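Putative TIM-barrel metal-dependent hydrolase (PDB 4DZI) probably catalyses metal-dependent hydrolysis as a member of the amidohydrolase superfamily, holding a two-metal site, here occupied by cadmium, in its TIM barrel. Local coordinates at residues F62-V67 with M89-L94. Numbering follows the deposited sequence.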
ATOM      1  N   PHE C  62     -24.827 -14.355 -14.216  1.00 15.47           N
ATOM      2  CA  PHE C  62     -24.878 -14.935 -12.869  1.00 16.09           C
ATOM      3  C   PHE C  62     -25.545 -16.306 -12.847  1.00 15.26           C
ATOM      4  O   PHE C  62     -26.107 -16.711 -11.840  1.00 15.79           O
ATOM      5  CB  PHE C  62     -25.558 -13.980 -11.867  1.00 14.80           C
ATOM      6  CG  PHE C  62     -24.734 -12.733 -11.581  1.00 10.90           C
ATOM      7  CD1 PHE C  62     -23.507 -12.856 -10.886  1.00 13.16           C
ATOM      8  CD2 PHE C  62     -25.200 -11.471 -11.958  1.00 14.63           C
ATOM      9  CE1 PHE C  62     -22.735 -11.723 -10.633  1.00 15.49           C
ATOM     10  CE2 PHE C  62     -24.429 -10.333 -11.682  1.00 15.61           C
ATOM     11  CZ  PHE C  62     -23.201 -10.474 -11.013  1.00 14.95           C
ATOM     12  N   ASP C  63     -25.412 -17.052 -13.940  1.00 13.84           N
ATOM     13  CA  ASP C  63     -25.956 -18.409 -13.989  1.00 13.98           C
ATOM     14  C   ASP C  63     -25.019 -19.293 -14.789  1.00 18.59           C
ATOM     15  O   ASP C  63     -24.700 -18.963 -15.951  1.00 18.49           O
ATOM     16  CB  ASP C  63     -27.323 -18.313 -14.642  1.00 18.53           C
ATOM     17  CG  ASP C  63     -28.124 -19.596 -14.504  1.00 21.24           C
ATOM     18  OD1 ASP C  63     -27.741 -20.480 -13.720  1.00 18.11           O
ATOM     19  OD2 ASP C  63     -29.155 -19.685 -15.172  1.00 24.36           O
ATOM     20  N   PRO C  64     -24.524 -20.378 -14.185  1.00 14.89           N
ATOM     21  CA  PRO C  64     -24.775 -20.848 -12.816  1.00 15.99           C
ATOM     22  C   PRO C  64     -24.111 -19.932 -11.812  1.00 17.29           C
ATOM     23  O   PRO C  64     -23.303 -19.040 -12.175  1.00 19.55           O
ATOM     24  CB  PRO C  64     -24.096 -22.224 -12.765  1.00 25.78           C
ATOM     25  CG  PRO C  64     -23.123 -22.219 -13.879  1.00 27.99           C
ATOM     26  CD  PRO C  64     -23.707 -21.341 -14.951  1.00 25.78           C
ATOM     27  N   ILE C  65     -24.424 -20.158 -10.545  1.00 16.89           N
ATOM     28  CA  ILE C  65     -24.061 -19.169  -9.540  1.00 16.98           C
ATOM     29  C   ILE C  65     -23.362 -19.877  -8.379  1.00 16.90           C
ATOM     30  O   ILE C  65     -23.778 -20.968  -7.950  1.00 16.13           O
ATOM     31  CB  ILE C  65     -25.304 -18.382  -9.076  1.00 15.45           C
ATOM     32  CG1 ILE C  65     -24.865 -17.210  -8.184  1.00 20.35           C
ATOM     33  CG2 ILE C  65     -26.290 -19.304  -8.380  1.00 17.95           C
ATOM     34  CD1 ILE C  65     -24.035 -16.187  -8.934  1.00 18.89           C
ATOM     35  N   ILE C  66     -22.291 -19.263  -7.869  1.00 16.18           N
ATOM     36  CA  ILE C  66     -21.515 -19.862  -6.787  1.00 16.61           C
ATOM     37  C   ILE C  66     -22.370 -20.183  -5.520  1.00 17.79           C
ATOM     38  O   ILE C  66     -23.322 -19.469  -5.184  1.00 15.62           O
ATOM     39  CB  ILE C  66     -20.303 -18.950  -6.429  1.00 15.77           C
ATOM     40  CG1 ILE C  66     -19.320 -19.690  -5.531  1.00 18.02           C
ATOM     41  CG2 ILE C  66     -20.780 -17.658  -5.770  1.00 19.55           C
ATOM     42  CD1 ILE C  66     -17.986 -18.958  -5.383  1.00 29.54           C
ATOM     43  N   VAL C  67     -22.029 -21.253  -4.820  1.00 14.97           N
ATOM     44  CA  VAL C  67     -22.694 -21.615  -3.555  1.00 19.02           C
ATOM     45  C   VAL C  67     -22.178 -20.690  -2.445  1.00 18.53           C
ATOM     46  O   VAL C  67     -20.978 -20.494  -2.320  1.00 16.72           O
ATOM     47  CB  VAL C  67     -22.350 -23.075  -3.179  1.00 21.02           C
ATOM     48  CG1 VAL C  67     -22.789 -23.381  -1.744  1.00 22.13           C
ATOM     49  CG2 VAL C  67     -22.993 -24.048  -4.185  1.00 18.94           C
ATOM     50  N   MET C  89     -14.796 -24.544  -5.391  1.00 30.85           N
ATOM     51  CA  MET C  89     -15.895 -23.831  -6.000  1.00 34.68           C
ATOM     52  C   MET C  89     -17.002 -24.811  -6.403  1.00 42.53           C
ATOM     53  O   MET C  89     -16.762 -25.794  -7.092  1.00 40.62           O
ATOM     54  CB  MET C  89     -15.443 -22.988  -7.197  1.00 36.61           C
ATOM     55  CG  MET C  89     -16.390 -21.825  -7.502  1.00 43.71           C
ATOM     56  SD  MET C  89     -16.192 -21.142  -9.159  1.00 88.12           S
ATOM     57  CE  MET C  89     -17.654 -20.116  -9.339  1.00 67.62           C
ATOM     58  N   LYS C  90     -18.210 -24.541  -5.939  1.00 25.70           N
ATOM     59  CA  LYS C  90     -19.403 -25.312  -6.296  1.00 24.04           C
ATOM     60  C   LYS C  90     -20.358 -24.271  -6.823  1.00 21.60           C
ATOM     61  O   LYS C  90     -20.304 -23.117  -6.382  1.00 19.01           O
ATOM     62  CB  LYS C  90     -20.018 -25.978  -5.059  1.00 24.50           C
ATOM     63  CG  LYS C  90     -19.822 -27.479  -4.958  1.00 58.74           C
ATOM     64  CD  LYS C  90     -18.362 -27.832  -4.754  1.00 79.06           C
ATOM     65  CE  LYS C  90     -18.177 -29.337  -4.700  1.00108.62           C
ATOM     66  NZ  LYS C  90     -16.755 -29.699  -4.924  1.00 54.67           N
ATOM     67  N   VAL C  91     -21.183 -24.648  -7.804  1.00 19.30           N
ATOM     68  CA  VAL C  91     -22.185 -23.727  -8.379  1.00 17.36           C
ATOM     69  C   VAL C  91     -23.561 -24.386  -8.400  1.00 20.78           C
ATOM     70  O   VAL C  91     -23.683 -25.607  -8.285  1.00 22.20           O
ATOM     71  CB  VAL C  91     -21.856 -23.196  -9.803  1.00 23.10           C
ATOM     72  CG1 VAL C  91     -20.572 -22.348  -9.826  1.00 21.17           C
ATOM     73  CG2 VAL C  91     -21.806 -24.324 -10.830  1.00 23.98           C
ATOM     74  N   GLU C  92     -24.579 -23.553  -8.558  1.00 17.49           N
ATOM     75  CA  GLU C  92     -25.986 -23.973  -8.547  1.00 22.50           C
ATOM     76  C   GLU C  92     -26.692 -23.242  -9.658  1.00 19.49           C
ATOM     77  O   GLU C  92     -26.167 -22.273 -10.213  1.00 18.92           O
ATOM     78  CB  GLU C  92     -26.643 -23.530  -7.229  1.00 20.77           C
ATOM     79  CG  GLU C  92     -26.060 -24.219  -6.000  1.00 31.79           C
ATOM     80  CD  GLU C  92     -26.757 -23.817  -4.719  1.00 26.99           C
ATOM     81  OE1 GLU C  92     -26.414 -22.750  -4.134  1.00 20.56           O
ATOM     82  OE2 GLU C  92     -27.654 -24.581  -4.283  1.00 51.13           O
ATOM     83  N   ARG C  93     -27.907 -23.669  -9.990  1.00 19.12           N
ATOM     84  CA  ARG C  93     -28.744 -22.946 -10.949  0.50 17.98           C
ATOM     85  C   ARG C  93     -29.319 -21.670 -10.334  1.00 20.40           C
ATOM     86  O   ARG C  93     -29.883 -21.703  -9.230  1.00 18.53           O
ATOM     87  CB  ARG C  93     -29.885 -23.857 -11.429  0.50 17.90           C
ATOM     88  CG  ARG C  93     -29.409 -25.155 -12.069  0.50 24.84           C
ATOM     89  CD  ARG C  93     -30.580 -26.034 -12.512  0.50 26.75           C
ATOM     90  NE  ARG C  93     -30.329 -26.635 -13.818  0.50 46.36           N
ATOM     91  CZ  ARG C  93     -29.426 -27.584 -14.043  0.50 23.97           C
ATOM     92  NH1 ARG C  93     -29.267 -28.072 -15.269  0.50 40.62           N
ATOM     93  NH2 ARG C  93     -28.693 -28.056 -13.044  0.50 46.41           N
ATOM     94  N   LEU C  94     -29.198 -20.551 -11.048  1.00 18.29           N
ATOM     95  CA  LEU C  94     -29.714 -19.291 -10.546  1.00 18.92           C
ATOM     96  C   LEU C  94     -31.226 -19.349 -10.275  1.00 16.94           C
ATOM     97  O   LEU C  94     -31.697 -18.796  -9.294  1.00 21.52           O
ATOM     98  CB  LEU C  94     -29.407 -18.149 -11.520  1.00 18.93           C
ATOM     99  CG  LEU C  94     -29.876 -16.736 -11.086  1.00 17.76           C
ATOM    100  CD1 LEU C  94     -29.221 -16.305  -9.776  1.00 17.88           C
ATOM    101  CD2 LEU C  94     -29.519 -15.732 -12.164  1.00 18.33           C
TER
HETATM  102  O   HOH W   1     -26.078 -20.189  -4.956  1.00 19.46           O
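The backbone carbonyl of Phe62 meets the side chain of Leu94: CD2 of Leu94 lies 3.6 Å from Phe62 O, a buried carbonyl with no hydrogen-bond partner, while the phenyl ring turns off to meet Tyr17. At Asp63 the carboxylate swings across (CG anti to the backbone N, chi1 -168°), and Asp63 OD1 accepts a hydrogen bond from Leu94 N at 3.0 Å. That bond is nearly straight (175° at the hydrogen) but reaches OD1 from above the carboxylate plane. A cis peptide bond leads into Pro64, whose CB packs 3.7 Å from Val91 CG2. Ile65 and Glu92 then form an antiparallel hydrogen-bonded pair, with Ile65 N to Glu92 O and Glu92 N to Ile65 O both 2.8 Å. Ile66 stands opposite Val91 in a non-hydrogen-bonded pair, and its side chain crosses that of Met89 at about a right angle, Ile66 CD1 lying 3.9 Å from Met89 CG. Val67 N donates a hydrogen bond to Lys90 O, and Val67 CG2 rests 3.6 Å from Glu92 CG. One water donates to both Ile66 O and Glu92 OE1, while Glu92 OE2 is taken by His97. The result is a two-stranded antiparallel ribbon at the surface, separate from the parallel sheet that includes strands 227-230 and 289-292. The side chain of Ile66, about 9 Å from a bound cadmium ion, packs on Leu71, just before helix 72-76, which lies in the connection between the two strands.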